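Local structure of NIPSNAP domain protein (Burkholderia xenovorans, 5K9F) at residues 12-17 against 69-74; 21-26 against 48-53; 25-30 against 57-62; 35-40 against 76-81. The protein is of unknown function but belongs to the NipSnap family, has a dimeric alpha-beta barrel type of domain and binds oxamic acid in a pocket. All blocks are in the same frame, centred on the assembly; numbering follows the deposited sequence. Where two conformers were deposited one is given.

Interaction 1 of 4, residues 12-17 against 69-74. With OXM (oxamic acid), chain B.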
loop_
_atom_site.group_PDB
_atom_site.type_symbol
_atom_site.label_atom_id
_atom_site.label_comp_id
_atom_site.label_asym_id
_atom_site.label_seq_id
_atom_site.Cartn_x
_atom_site.Cartn_y
_atom_site.Cartn_z
ATOM N N GLU A 12 -12.659 4.282 -18.605
ATOM C CA GLU A 12 -12.657 3.561 -17.341
ATOM C C GLU A 12 -11.657 2.417 -17.403
ATOM O O GLU A 12 -11.676 1.629 -18.357
ATOM C CB GLU A 12 -14.049 3.015 -17.018
ATOM C CG GLU A 12 -14.036 2.207 -15.724
ATOM C CD GLU A 12 -15.397 1.613 -15.373
ATOM O OE1 GLU A 12 -16.302 1.659 -16.230
ATOM O OE2 GLU A 12 -15.550 1.091 -14.240
ATOM N N GLN A 13 -10.774 2.326 -16.399
ATOM C CA GLN A 13 -9.847 1.196 -16.297
ATOM C C GLN A 13 -10.241 0.387 -15.071
ATOM O O GLN A 13 -10.117 0.868 -13.939
ATOM C CB GLN A 13 -8.381 1.633 -16.208
ATOM C CG GLN A 13 -7.467 0.396 -16.141
ATOM C CD GLN A 13 -5.991 0.695 -16.331
ATOM O OE1 GLN A 13 -5.228 -0.179 -16.730
ATOM N NE2 GLN A 13 -5.579 1.909 -16.013
ATOM N N ARG A 14 -10.705 -0.842 -15.293
ATOM C CA ARG A 14 -11.150 -1.720 -14.216
ATOM C C ARG A 14 -10.130 -2.825 -14.015
ATOM O O ARG A 14 -9.580 -3.357 -14.983
ATOM C CB ARG A 14 -12.497 -2.369 -14.529
ATOM C CG ARG A 14 -13.626 -1.424 -14.639
ATOM C CD ARG A 14 -14.869 -2.151 -15.108
ATOM N NE ARG A 14 -15.497 -3.010 -14.105
ATOM C CZ ARG A 14 -16.280 -2.569 -13.115
ATOM N NH1 ARG A 14 -16.512 -1.267 -12.949
ATOM N NH2 ARG A 14 -16.838 -3.429 -12.291
ATOM N N THR A 15 -9.895 -3.187 -12.762
ATOM C CA THR A 15 -8.991 -4.286 -12.448
ATOM C C THR A 15 -9.733 -5.285 -11.580
ATOM O O THR A 15 -10.326 -4.904 -10.568
ATOM C CB THR A 15 -7.732 -3.807 -11.701
ATOM O OG1 THR A 15 -6.985 -2.877 -12.498
ATOM C CG2 THR A 15 -6.812 -4.986 -11.352
ATOM N N TYR A 16 -9.665 -6.562 -11.949
ATOM C CA TYR A 16 -10.133 -7.643 -11.094
ATOM C C TYR A 16 -8.935 -8.478 -10.674
ATOM O O TYR A 16 -8.105 -8.846 -11.513
ATOM C CB TYR A 16 -11.145 -8.542 -11.807
ATOM C CG TYR A 16 -12.393 -7.864 -12.305
ATOM C CD1 TYR A 16 -13.210 -8.503 -13.217
ATOM C CD2 TYR A 16 -12.768 -6.609 -11.843
ATOM C CE1 TYR A 16 -14.359 -7.908 -13.690
ATOM C CE2 TYR A 16 -13.935 -6.000 -12.313
ATOM C CZ TYR A 16 -14.715 -6.663 -13.229
ATOM O OH TYR A 16 -15.865 -6.072 -13.697
ATOM N N TRP A 17 -8.838 -8.761 -9.378
ATOM C CA TRP A 17 -7.886 -9.728 -8.859
ATOM C C TRP A 17 -8.609 -11.056 -8.726
ATOM O O TRP A 17 -9.616 -11.142 -8.018
ATOM C CB TRP A 17 -7.322 -9.293 -7.502
ATOM C CG TRP A 17 -6.363 -8.128 -7.555
ATOM C CD1 TRP A 17 -4.995 -8.186 -7.454
ATOM C CD2 TRP A 17 -6.696 -6.742 -7.705
ATOM N NE1 TRP A 17 -4.464 -6.928 -7.537
ATOM C CE2 TRP A 17 -5.479 -6.021 -7.690
ATOM C CE3 TRP A 17 -7.897 -6.041 -7.851
ATOM C CZ2 TRP A 17 -5.435 -4.636 -7.808
ATOM C CZ3 TRP A 17 -7.852 -4.663 -7.969
ATOM C CH2 TRP A 17 -6.627 -3.977 -7.936
ATOM N N GLU A 69 -22.679 10.177 -17.753
ATOM C CA GLU A 69 -24.109 9.885 -17.819
ATOM C C GLU A 69 -24.377 8.662 -18.685
ATOM O O GLU A 69 -25.196 7.804 -18.327
ATOM C CB GLU A 69 -24.869 11.097 -18.361
ATOM N N ASP A 70 -23.700 8.561 -19.829
ATOM C CA ASP A 70 -23.930 7.402 -20.686
ATOM C C ASP A 70 -23.348 6.132 -20.077
ATOM O O ASP A 70 -23.923 5.050 -20.233
ATOM C CB ASP A 70 -23.354 7.632 -22.077
ATOM C CG ASP A 70 -24.094 6.836 -23.142
ATOM O OD1 ASP A 70 -25.348 6.843 -23.135
ATOM O OD2 ASP A 70 -23.427 6.198 -23.979
ATOM N N ARG A 71 -22.198 6.233 -19.406
ATOM C CA ARG A 71 -21.690 5.083 -18.669
ATOM C C ARG A 71 -22.721 4.596 -17.656
ATOM O O ARG A 71 -22.973 3.392 -17.539
ATOM C CB ARG A 71 -20.367 5.441 -17.977
ATOM C CG ARG A 71 -19.845 4.355 -17.057
ATOM C CD ARG A 71 -18.584 4.814 -16.351
ATOM N NE ARG A 71 -18.064 3.775 -15.462
ATOM C CZ ARG A 71 -18.426 3.639 -14.187
ATOM N NH1 ARG A 71 -19.309 4.467 -13.645
ATOM N NH2 ARG A 71 -17.902 2.671 -13.451
ATOM N N THR A 72 -23.331 5.519 -16.910
ATOM C CA THR A 72 -24.341 5.121 -15.930
ATOM C C THR A 72 -25.487 4.388 -16.610
ATOM O O THR A 72 -25.928 3.329 -16.152
ATOM C CB THR A 72 -24.860 6.351 -15.182
ATOM O OG1 THR A 72 -23.787 6.929 -14.433
ATOM C CG2 THR A 72 -25.969 5.958 -14.221
ATOM N N ARG A 73 -25.963 4.933 -17.728
ATOM C CA ARG A 73 -27.086 4.325 -18.438
ATOM C C ARG A 73 -26.727 2.925 -18.926
ATOM O O ARG A 73 -27.494 1.970 -18.749
ATOM C CB ARG A 73 -27.486 5.227 -19.608
ATOM C CG ARG A 73 -28.758 4.815 -20.342
ATOM C CD ARG A 73 -29.017 5.723 -21.552
ATOM N NE ARG A 73 -27.975 5.597 -22.571
ATOM C CZ ARG A 73 -27.993 4.699 -23.550
ATOM N NH1 ARG A 73 -29.013 3.857 -23.658
ATOM N NH2 ARG A 73 -26.998 4.643 -24.424
ATOM N N ARG A 74 -25.550 2.784 -19.535
ATOM C CA ARG A 74 -25.177 1.503 -20.119
ATOM C C ARG A 74 -24.886 0.466 -19.043
ATOM O O ARG A 74 -25.186 -0.721 -19.221
ATOM C CB ARG A 74 -23.976 1.693 -21.050
ATOM C CG ARG A 74 -24.345 2.484 -22.318
ATOM C CD ARG A 74 -23.111 2.825 -23.155
ATOM N NE ARG A 74 -23.433 3.462 -24.438
ATOM C CZ ARG A 74 -23.567 2.802 -25.590
ATOM N NH1 ARG A 74 -23.438 1.482 -25.620
ATOM N NH2 ARG A 74 -23.840 3.458 -26.711
HETATM C C1 OXM B . -17.365 -9.047 -15.098
HETATM N N1 OXM B . -17.372 -7.718 -15.096
HETATM O O1 OXM B . -16.906 -9.728 -16.041
HETATM C C2 OXM B . -17.894 -9.793 -13.940
HETATM O O2 OXM B . -17.778 -11.041 -13.953
HETATM O O3 OXM B . -18.427 -9.188 -12.981
#
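E12 on strand 10-18 and R71 on helix 68-79 form a salt bridge that ties a helix to the antiparallel sheet of this ferredoxin-like, dimeric alpha-beta barrel domain. Within the bridge, R71 grips side-on: NE gives a nearly straight bond to E12 OE1 (2.9 Å, 167°) and NH2 binds E12 OE2 (2.9 Å). Both oxygens are met from above the carboxylate, whose plane stands 65° from the guanidinium. R71, extended from CG to NE, spans the gap; a long, cationic side chain suits a helix whose backbone lies well off the strand.

A second salt bridge runs along the strand. R14 NH1 reaches E12 OE2 from the face opposite R71 NH2, so one carboxylate lies between two arginines and probably offsets their charge; T100 also hydrogen-bonds OE2.

A further pair of bonds, from R14 NE and NH2 to Y16 OH, leads toward the ligand. Oxamic acid N1 sits near the Y16 ring plane, at its edge, 2.6 Å from Y16 OH.

Interaction 2 of 4, residues 21-26 against 48-53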
loop_
_atom_site.group_PDB
_atom_site.type_symbol
_atom_site.label_atom_id
_atom_site.label_comp_id
_atom_site.label_asym_id
_atom_site.label_seq_id
_atom_site.Cartn_x
_atom_site.Cartn_y
_atom_site.Cartn_z
ATOM N N GLY A 21 -4.317 -18.852 -10.356
ATOM C CA GLY A 21 -4.415 -19.891 -11.350
ATOM C C GLY A 21 -5.655 -19.855 -12.210
ATOM O O GLY A 21 -5.787 -20.699 -13.105
ATOM N N SER A 22 -6.562 -18.911 -11.984
ATOM C CA SER A 22 -7.877 -18.952 -12.608
ATOM C C SER A 22 -8.013 -18.040 -13.826
ATOM O O SER A 22 -9.091 -18.004 -14.432
ATOM C CB SER A 22 -8.957 -18.606 -11.568
ATOM O OG SER A 22 -8.951 -17.228 -11.253
ATOM N N VAL A 23 -6.951 -17.331 -14.225
ATOM C CA VAL A 23 -7.082 -16.339 -15.299
ATOM C C VAL A 23 -7.554 -16.986 -16.599
ATOM O O VAL A 23 -8.476 -16.490 -17.256
ATOM C CB VAL A 23 -5.756 -15.582 -15.508
ATOM C CG1 VAL A 23 -5.818 -14.775 -16.815
ATOM C CG2 VAL A 23 -5.491 -14.659 -14.332
ATOM N N SER A 24 -6.918 -18.084 -17.012
ATOM C CA SER A 24 -7.303 -18.675 -18.291
ATOM C C SER A 24 -8.732 -19.208 -18.249
ATOM O O SER A 24 -9.464 -19.105 -19.246
ATOM C CB SER A 24 -6.317 -19.771 -18.693
ATOM O OG SER A 24 -6.359 -20.856 -17.793
ATOM N N THR A 25 -9.159 -19.760 -17.112
ATOM C CA THR A 25 -10.540 -20.220 -16.983
ATOM C C THR A 25 -11.513 -19.051 -17.080
ATOM O O THR A 25 -12.539 -19.139 -17.774
ATOM C CB THR A 25 -10.724 -20.952 -15.653
ATOM O OG1 THR A 25 -9.878 -22.106 -15.619
ATOM C CG2 THR A 25 -12.166 -21.397 -15.473
ATOM N N PHE A 26 -11.201 -17.948 -16.398
ATOM C CA PHE A 26 -12.062 -16.770 -16.440
ATOM C C PHE A 26 -12.163 -16.220 -17.857
ATOM O O PHE A 26 -13.263 -15.921 -18.341
ATOM C CB PHE A 26 -11.536 -15.697 -15.480
ATOM C CG PHE A 26 -12.377 -14.449 -15.447
ATOM C CD1 PHE A 26 -12.138 -13.409 -16.337
ATOM C CD2 PHE A 26 -13.409 -14.318 -14.529
ATOM C CE1 PHE A 26 -12.914 -12.276 -16.324
ATOM C CE2 PHE A 26 -14.188 -13.178 -14.500
ATOM C CZ PHE A 26 -13.943 -12.152 -15.404
ATOM N N TYR A 48 -8.417 -5.416 -23.194
ATOM C CA TYR A 48 -8.749 -6.422 -22.188
ATOM C C TYR A 48 -7.502 -7.280 -22.035
ATOM O O TYR A 48 -7.097 -7.953 -22.989
ATOM C CB TYR A 48 -9.965 -7.252 -22.620
ATOM C CG TYR A 48 -10.801 -7.834 -21.494
ATOM C CD1 TYR A 48 -10.302 -8.831 -20.674
ATOM C CD2 TYR A 48 -12.110 -7.417 -21.287
ATOM C CE1 TYR A 48 -11.083 -9.379 -19.662
ATOM C CE2 TYR A 48 -12.885 -7.944 -20.279
ATOM C CZ TYR A 48 -12.374 -8.926 -19.465
ATOM O OH TYR A 48 -13.149 -9.462 -18.454
ATOM N N TYR A 49 -6.884 -7.239 -20.860
ATOM C CA TYR A 49 -5.549 -7.791 -20.654
ATOM C C TYR A 49 -5.494 -8.663 -19.408
ATOM O O TYR A 49 -6.340 -8.567 -18.514
ATOM C CB TYR A 49 -4.506 -6.671 -20.468
ATOM C CG TYR A 49 -4.530 -5.597 -21.515
ATOM C CD1 TYR A 49 -3.929 -5.805 -22.756
ATOM C CD2 TYR A 49 -5.139 -4.372 -21.270
ATOM C CE1 TYR A 49 -3.938 -4.811 -23.723
ATOM C CE2 TYR A 49 -5.149 -3.373 -22.227
ATOM C CZ TYR A 49 -4.546 -3.597 -23.446
ATOM O OH TYR A 49 -4.554 -2.607 -24.419
ATOM N N PHE A 50 -4.453 -9.492 -19.327
ATOM C CA PHE A 50 -4.071 -10.070 -18.044
ATOM C C PHE A 50 -2.628 -9.696 -17.722
ATOM O O PHE A 50 -1.837 -9.362 -18.606
ATOM C CB PHE A 50 -4.281 -11.600 -17.993
ATOM C CG PHE A 50 -3.481 -12.391 -18.997
ATOM C CD1 PHE A 50 -3.977 -12.625 -20.269
ATOM C CD2 PHE A 50 -2.283 -12.965 -18.628
ATOM C CE1 PHE A 50 -3.249 -13.392 -21.184
ATOM C CE2 PHE A 50 -1.554 -13.731 -19.539
ATOM C CZ PHE A 50 -2.042 -13.938 -20.807
ATOM N N SER A 51 -2.295 -9.703 -16.433
ATOM C CA SER A 51 -0.991 -9.200 -16.022
ATOM C C SER A 51 0.100 -10.248 -16.210
ATOM O O SER A 51 -0.114 -11.446 -16.006
ATOM C CB SER A 51 -1.032 -8.757 -14.560
ATOM O OG SER A 51 -1.449 -9.824 -13.718
ATOM N N GLU A 52 1.289 -9.777 -16.602
ATOM C CA GLU A 52 2.493 -10.599 -16.630
ATOM C C GLU A 52 3.492 -10.213 -15.555
ATOM O O GLU A 52 4.340 -11.030 -15.201
ATOM C CB GLU A 52 3.204 -10.502 -17.988
ATOM C CG GLU A 52 2.398 -11.004 -19.175
ATOM C CD GLU A 52 2.318 -12.522 -19.264
ATOM O OE1 GLU A 52 1.671 -13.009 -20.216
ATOM O OE2 GLU A 52 2.896 -13.235 -18.405
ATOM N N THR A 53 3.403 -8.995 -15.024
ATOM C CA THR A 53 4.227 -8.563 -13.903
ATOM C C THR A 53 3.346 -7.866 -12.877
ATOM O O THR A 53 2.153 -7.604 -13.102
ATOM C CB THR A 53 5.383 -7.636 -14.341
ATOM O OG1 THR A 53 4.869 -6.405 -14.874
ATOM C CG2 THR A 53 6.260 -8.308 -15.414
#
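V23 and F50 meet at about a right angle: the valine, in the first turn of helix 23-33, presents its CG1 methyl to the root of the phenylalanine on strand 45-51. CG1 lies 3.7 Å from F50 CB and 4.0 Å from F50 CG, and it approaches the ring obliquely. Two torsions bring them together. CG1 of V23 is anti to the backbone N (chi1 168°), while CG of F50 sits between its own N and carbonyl carbon (chi1 61°). A short branched side chain fits here because the backbones come close, 7.5 Å between V23 CA and F50 CA.

One helical turn on, F26 repeats the perpendicular approach toward Y48. The pair joins helix 23-33 to the sheet of the dimeric alpha-beta barrel domain, the helix lying against one of its faces at strand 45-51, outermost within the chain. The phenol oxygen of Y48 comes to the edge of the F26 ring, close to its plane, with Y48 OH 3.5 Å from F26 CE1. An aromatic edge, slightly positive, suits a neighbouring oxygen. F26 also lines the oxamic acid pocket, and the Y48 ring stacks with Y30. Beyond the strand the sheet continues into a second subunit, where residues 49-51 pair antiparallel with a strand of that chain.

Interaction 3 of 4, residues 25-30 against 57-62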
loop_
_atom_site.group_PDB
_atom_site.type_symbol
_atom_site.label_atom_id
_atom_site.label_comp_id
_atom_site.label_asym_id
_atom_site.label_seq_id
_atom_site.Cartn_x
_atom_site.Cartn_y
_atom_site.Cartn_z
ATOM N N THR A 25 -9.159 -19.760 -17.112
ATOM C CA THR A 25 -10.540 -20.220 -16.983
ATOM C C THR A 25 -11.513 -19.051 -17.080
ATOM O O THR A 25 -12.539 -19.139 -17.774
ATOM C CB THR A 25 -10.724 -20.952 -15.653
ATOM O OG1 THR A 25 -9.878 -22.106 -15.619
ATOM C CG2 THR A 25 -12.166 -21.397 -15.473
ATOM N N PHE A 26 -11.201 -17.948 -16.398
ATOM C CA PHE A 26 -12.062 -16.770 -16.440
ATOM C C PHE A 26 -12.163 -16.220 -17.857
ATOM O O PHE A 26 -13.263 -15.921 -18.341
ATOM C CB PHE A 26 -11.536 -15.697 -15.480
ATOM C CG PHE A 26 -12.377 -14.449 -15.447
ATOM C CD1 PHE A 26 -12.138 -13.409 -16.337
ATOM C CD2 PHE A 26 -13.409 -14.318 -14.529
ATOM C CE1 PHE A 26 -12.914 -12.276 -16.324
ATOM C CE2 PHE A 26 -14.188 -13.178 -14.500
ATOM C CZ PHE A 26 -13.943 -12.152 -15.404
ATOM N N LEU A 27 -11.023 -16.069 -18.534
ATOM C CA LEU A 27 -11.040 -15.466 -19.865
ATOM C C LEU A 27 -11.794 -16.338 -20.861
ATOM O O LEU A 27 -12.491 -15.819 -21.733
ATOM C CB LEU A 27 -9.612 -15.208 -20.355
ATOM C CG LEU A 27 -8.892 -14.079 -19.611
ATOM C CD1 LEU A 27 -7.455 -13.973 -20.114
ATOM C CD2 LEU A 27 -9.637 -12.751 -19.767
ATOM N N SER A 28 -11.655 -17.660 -20.753
ATOM C CA SER A 28 -12.394 -18.552 -21.641
ATOM C C SER A 28 -13.892 -18.469 -21.389
ATOM O O SER A 28 -14.686 -18.428 -22.340
ATOM C CB SER A 28 -11.905 -19.988 -21.466
ATOM O OG SER A 28 -10.592 -20.128 -21.966
ATOM N N LEU A 29 -14.297 -18.464 -20.119
ATOM C CA LEU A 29 -15.715 -18.387 -19.782
ATOM C C LEU A 29 -16.302 -17.044 -20.193
ATOM O O LEU A 29 -17.416 -16.985 -20.734
ATOM C CB LEU A 29 -15.894 -18.623 -18.283
ATOM C CG LEU A 29 -17.309 -18.726 -17.722
ATOM C CD1 LEU A 29 -18.064 -19.903 -18.314
ATOM C CD2 LEU A 29 -17.219 -18.853 -16.207
ATOM N N TYR A 30 -15.564 -15.958 -19.951
ATOM C CA TYR A 30 -16.017 -14.631 -20.357
ATOM C C TYR A 30 -16.181 -14.539 -21.872
ATOM O O TYR A 30 -17.206 -14.057 -22.370
ATOM C CB TYR A 30 -15.033 -13.564 -19.846
ATOM C CG TYR A 30 -15.370 -12.168 -20.342
ATOM C CD1 TYR A 30 -16.440 -11.461 -19.809
ATOM C CD2 TYR A 30 -14.637 -11.574 -21.365
ATOM C CE1 TYR A 30 -16.757 -10.190 -20.267
ATOM C CE2 TYR A 30 -14.948 -10.308 -21.832
ATOM C CZ TYR A 30 -16.004 -9.616 -21.271
ATOM O OH TYR A 30 -16.312 -8.350 -21.734
ATOM N N ASN A 57 -2.444 -12.745 -11.716
ATOM C CA ASN A 57 -3.865 -13.087 -11.634
ATOM C C ASN A 57 -4.769 -11.861 -11.687
ATOM O O ASN A 57 -5.872 -11.880 -11.135
ATOM C CB ASN A 57 -4.163 -13.909 -10.378
ATOM C CG ASN A 57 -3.245 -15.092 -10.256
ATOM O OD1 ASN A 57 -3.253 -15.969 -11.116
ATOM N ND2 ASN A 57 -2.418 -15.119 -9.209
ATOM N N ARG A 58 -4.328 -10.794 -12.350
ATOM C CA ARG A 58 -5.170 -9.636 -12.597
ATOM C C ARG A 58 -5.699 -9.674 -14.009
ATOM O O ARG A 58 -4.973 -10.022 -14.947
ATOM C CB ARG A 58 -4.402 -8.322 -12.436
ATOM C CG ARG A 58 -4.086 -7.937 -11.010
ATOM C CD ARG A 58 -3.358 -6.595 -11.015
ATOM N NE ARG A 58 -2.010 -6.709 -11.586
ATOM C CZ ARG A 58 -1.359 -5.721 -12.191
ATOM N NH1 ARG A 58 -1.923 -4.522 -12.337
ATOM N NH2 ARG A 58 -0.124 -5.933 -12.652
ATOM N N VAL A 59 -6.963 -9.301 -14.182
ATOM C CA VAL A 59 -7.482 -8.962 -15.501
ATOM C C VAL A 59 -7.855 -7.488 -15.489
ATOM O O VAL A 59 -8.488 -7.002 -14.544
ATOM C CB VAL A 59 -8.662 -9.854 -15.929
ATOM C CG1 VAL A 59 -8.166 -11.274 -16.228
ATOM C CG2 VAL A 59 -9.761 -9.877 -14.880
ATOM N N ILE A 60 -7.437 -6.780 -16.531
ATOM C CA ILE A 60 -7.499 -5.331 -16.612
ATOM C C ILE A 60 -8.257 -4.973 -17.875
ATOM O O ILE A 60 -7.910 -5.452 -18.962
ATOM C CB ILE A 60 -6.085 -4.727 -16.623
ATOM C CG1 ILE A 60 -5.384 -5.037 -15.295
ATOM C CG2 ILE A 60 -6.137 -3.235 -16.852
ATOM C CD1 ILE A 60 -3.908 -4.703 -15.346
ATOM N N GLN A 61 -9.303 -4.151 -17.739
ATOM C CA GLN A 61 -10.090 -3.789 -18.907
ATOM C C GLN A 61 -10.238 -2.281 -19.007
ATOM O O GLN A 61 -10.369 -1.586 -18.001
ATOM C CB GLN A 61 -11.476 -4.456 -18.893
ATOM C CG GLN A 61 -12.254 -4.308 -17.626
ATOM C CD GLN A 61 -13.377 -5.315 -17.539
ATOM O OE1 GLN A 61 -14.479 -5.064 -18.011
ATOM N NE2 GLN A 61 -13.096 -6.472 -16.943
ATOM N N LEU A 62 -10.200 -1.775 -20.234
ATOM C CA LEU A 62 -10.419 -0.362 -20.495
ATOM C C LEU A 62 -11.634 -0.212 -21.393
ATOM O O LEU A 62 -11.736 -0.878 -22.425
ATOM C CB LEU A 62 -9.197 0.294 -21.143
ATOM C CG LEU A 62 -8.035 0.523 -20.169
ATOM C CD1 LEU A 62 -7.165 -0.715 -20.047
ATOM C CD2 LEU A 62 -7.217 1.727 -20.601
#
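Residues 25-30 of helix 23-33 pass over residues 58-62 of strand 58-65 with the backbones 8.6 Å apart at their nearest CA atoms, those of L27 and V59, a spacing that side chains must bridge. The helix lies on one face of the antiparallel sheet in the dimeric alpha-beta barrel domain, and V59 projects from the sheet toward it, its backbone hydrogen-bonded to Y16 on the adjoining strand 10-18.

In one of its two deposited conformers, V59 divides its two methyls between two helix residues. CG2 takes F26, coming obliquely toward the ring with 4.2 Å between F26 CE1 and V59 CG2. CG1 takes L27, whose side chain slides past the valine in the opposite direction. A beta-branched residue suits both the extended backbone and this double contact, and apolar helix partners suit the buried interface. The CG of L27 lies beside its backbone N (chi1 -70°); CD1 continues the extended chain, and the other branch, CD2, turns to 4.1 Å from V59 CG1.

Interaction 4 of 4, residues 35-40 against 76-81; sequences LAIQAG and AILSGN
L78, on helix 68-79, faces Q38 and I37 of helix 35-42, and its branches divide the work. CB points toward that helix; with CG anti to the backbone N (chi1 175°), a chi2 of 65° turns the two methyls to different residues. From CG, the CD1 methyl settles 3.9 Å from I37 CG2 and equally near the Q38 backbone at CA. The CD2 methyl lies 3.9 Å from Q38 CG and as far from Q38 NE2, crossing the extended glutamine at a slant. A forked leucine suits this place because its methyls can meet two residues at once.

I37 CG2 has a second neighbour in the amide of N81, with N81 CG 4.0 Å away. That asparagine occupies the N-cap of helix 82-91, where OD1 accepts from the backbone N of W84. Q38, which touches oxamic acid, accepts at OE1 from the Y30 hydroxyl. The two helices thus pack beside helix 82-91, whose W84 touches I37, Q38 and L78, while Q38 reaches down to W63 on strand 58-65.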
loop_
_atom_site.group_PDB
_atom_site.type_symbol
_atom_site.label_atom_id
_atom_site.label_comp_id
_atom_site.label_asym_id
_atom_site.label_seq_id
_atom_site.Cartn_x
_atom_site.Cartn_y
_atom_site.Cartn_z
ATOM N N LEU A 35 -18.684 -11.719 -23.116
ATOM C CA LEU A 35 -18.135 -10.656 -23.956
ATOM C C LEU A 35 -19.198 -10.014 -24.848
ATOM O O LEU A 35 -19.319 -8.783 -24.897
ATOM C CB LEU A 35 -16.996 -11.214 -24.813
ATOM C CG LEU A 35 -16.456 -10.286 -25.898
ATOM C CD1 LEU A 35 -15.866 -9.010 -25.297
ATOM C CD2 LEU A 35 -15.422 -11.021 -26.736
ATOM N N ALA A 36 -19.963 -10.825 -25.584
ATOM C CA ALA A 36 -20.919 -10.245 -26.521
ATOM C C ALA A 36 -21.956 -9.401 -25.793
ATOM O O ALA A 36 -22.313 -8.314 -26.256
ATOM C CB ALA A 36 -21.597 -11.345 -27.342
ATOM N N ILE A 37 -22.419 -9.872 -24.634
ATOM C CA ILE A 37 -23.409 -9.123 -23.863
ATOM C C ILE A 37 -22.807 -7.829 -23.331
ATOM O O ILE A 37 -23.394 -6.748 -23.477
ATOM C CB ILE A 37 -23.957 -9.991 -22.716
ATOM C CG1 ILE A 37 -24.649 -11.239 -23.265
ATOM C CG2 ILE A 37 -24.912 -9.185 -21.846
ATOM C CD1 ILE A 37 -24.859 -12.295 -22.213
ATOM N N GLN A 38 -21.629 -7.923 -22.704
ATOM C CA GLN A 38 -21.027 -6.756 -22.065
ATOM C C GLN A 38 -20.598 -5.717 -23.094
ATOM O O GLN A 38 -20.859 -4.521 -22.924
ATOM C CB GLN A 38 -19.836 -7.168 -21.203
ATOM C CG GLN A 38 -19.245 -5.954 -20.488
ATOM C CD GLN A 38 -18.227 -6.317 -19.425
ATOM O OE1 GLN A 38 -17.367 -7.182 -19.625
ATOM N NE2 GLN A 38 -18.331 -5.664 -18.266
ATOM N N ALA A 39 -19.924 -6.149 -24.165
ATOM C CA ALA A 39 -19.528 -5.205 -25.203
ATOM C C ALA A 39 -20.747 -4.614 -25.894
ATOM O O ALA A 39 -20.746 -3.438 -26.274
ATOM C CB ALA A 39 -18.616 -5.889 -26.219
ATOM N N GLY A 40 -21.801 -5.413 -26.063
ATOM C CA GLY A 40 -23.012 -4.891 -26.671
ATOM C C GLY A 40 -23.643 -3.787 -25.846
ATOM O O GLY A 40 -24.134 -2.796 -26.388
ATOM N N ALA A 76 -26.375 0.240 -16.152
ATOM C CA ALA A 76 -27.646 -0.240 -15.623
ATOM C C ALA A 76 -28.321 -1.177 -16.616
ATOM O O ALA A 76 -28.973 -2.150 -16.217
ATOM C CB ALA A 76 -28.560 0.936 -15.279
ATOM N N ILE A 77 -28.175 -0.897 -17.915
ATOM C CA ILE A 77 -28.687 -1.816 -18.927
ATOM C C ILE A 77 -28.024 -3.174 -18.784
ATOM O O ILE A 77 -28.687 -4.218 -18.838
ATOM C CB ILE A 77 -28.486 -1.238 -20.339
ATOM C CG1 ILE A 77 -29.432 -0.051 -20.558
ATOM C CG2 ILE A 77 -28.716 -2.323 -21.403
ATOM C CD1 ILE A 77 -29.135 0.744 -21.799
ATOM N N LEU A 78 -26.707 -3.182 -18.584
ATOM C CA LEU A 78 -25.999 -4.450 -18.463
ATOM C C LEU A 78 -26.399 -5.178 -17.186
ATOM O O LEU A 78 -26.689 -6.380 -17.211
ATOM C CB LEU A 78 -24.497 -4.198 -18.497
ATOM C CG LEU A 78 -23.624 -5.423 -18.257
ATOM C CD1 LEU A 78 -23.814 -6.429 -19.384
ATOM C CD2 LEU A 78 -22.181 -4.959 -18.143
ATOM N N SER A 79 -26.439 -4.452 -16.062
ATOM C CA SER A 79 -26.722 -5.072 -14.768
ATOM C C SER A 79 -28.101 -5.705 -14.723
ATOM O O SER A 79 -28.306 -6.689 -14.002
ATOM C CB SER A 79 -26.600 -4.038 -13.648
ATOM O OG SER A 79 -25.262 -3.606 -13.499
ATOM N N GLY A 80 -29.059 -5.158 -15.466
ATOM C CA GLY A 80 -30.384 -5.730 -15.501
ATOM C C GLY A 80 -30.600 -6.820 -16.523
ATOM O O GLY A 80 -31.709 -7.353 -16.617
ATOM N N ASN A 81 -29.575 -7.179 -17.287
ATOM C CA ASN A 81 -29.733 -8.164 -18.352
ATOM C C ASN A 81 -29.751 -9.570 -17.759
ATOM O O ASN A 81 -28.794 -9.956 -17.082
ATOM C CB ASN A 81 -28.597 -8.008 -19.358
ATOM C CG ASN A 81 -28.694 -8.971 -20.523
ATOM O OD1 ASN A 81 -28.558 -10.182 -20.360
ATOM N ND2 ASN A 81 -28.879 -8.428 -21.717
#

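Interactions 1 and 3 are buried, whereas interactions 2 and 4 are only partly so. Interactions 2 and 3 share F26 and helix 23-33, placing it over neighbouring strands of one sheet by apolar and aromatic contacts. Interaction 1 reaches the same sheet from helix 68-79, but with charged groups bridging a wider gap. Interaction 4 uses that helix again, joining it to another helix rather than to a strand, through methyls and amides. Backbone pairing of R14 with Q61 and Y16 with V59 connects interactions 1 and 3, and the Y30–Q38 hydrogen bond connects 3 and 4. Each interaction contributes a residue to the oxamic acid pocket: Y16, F26 or Q38.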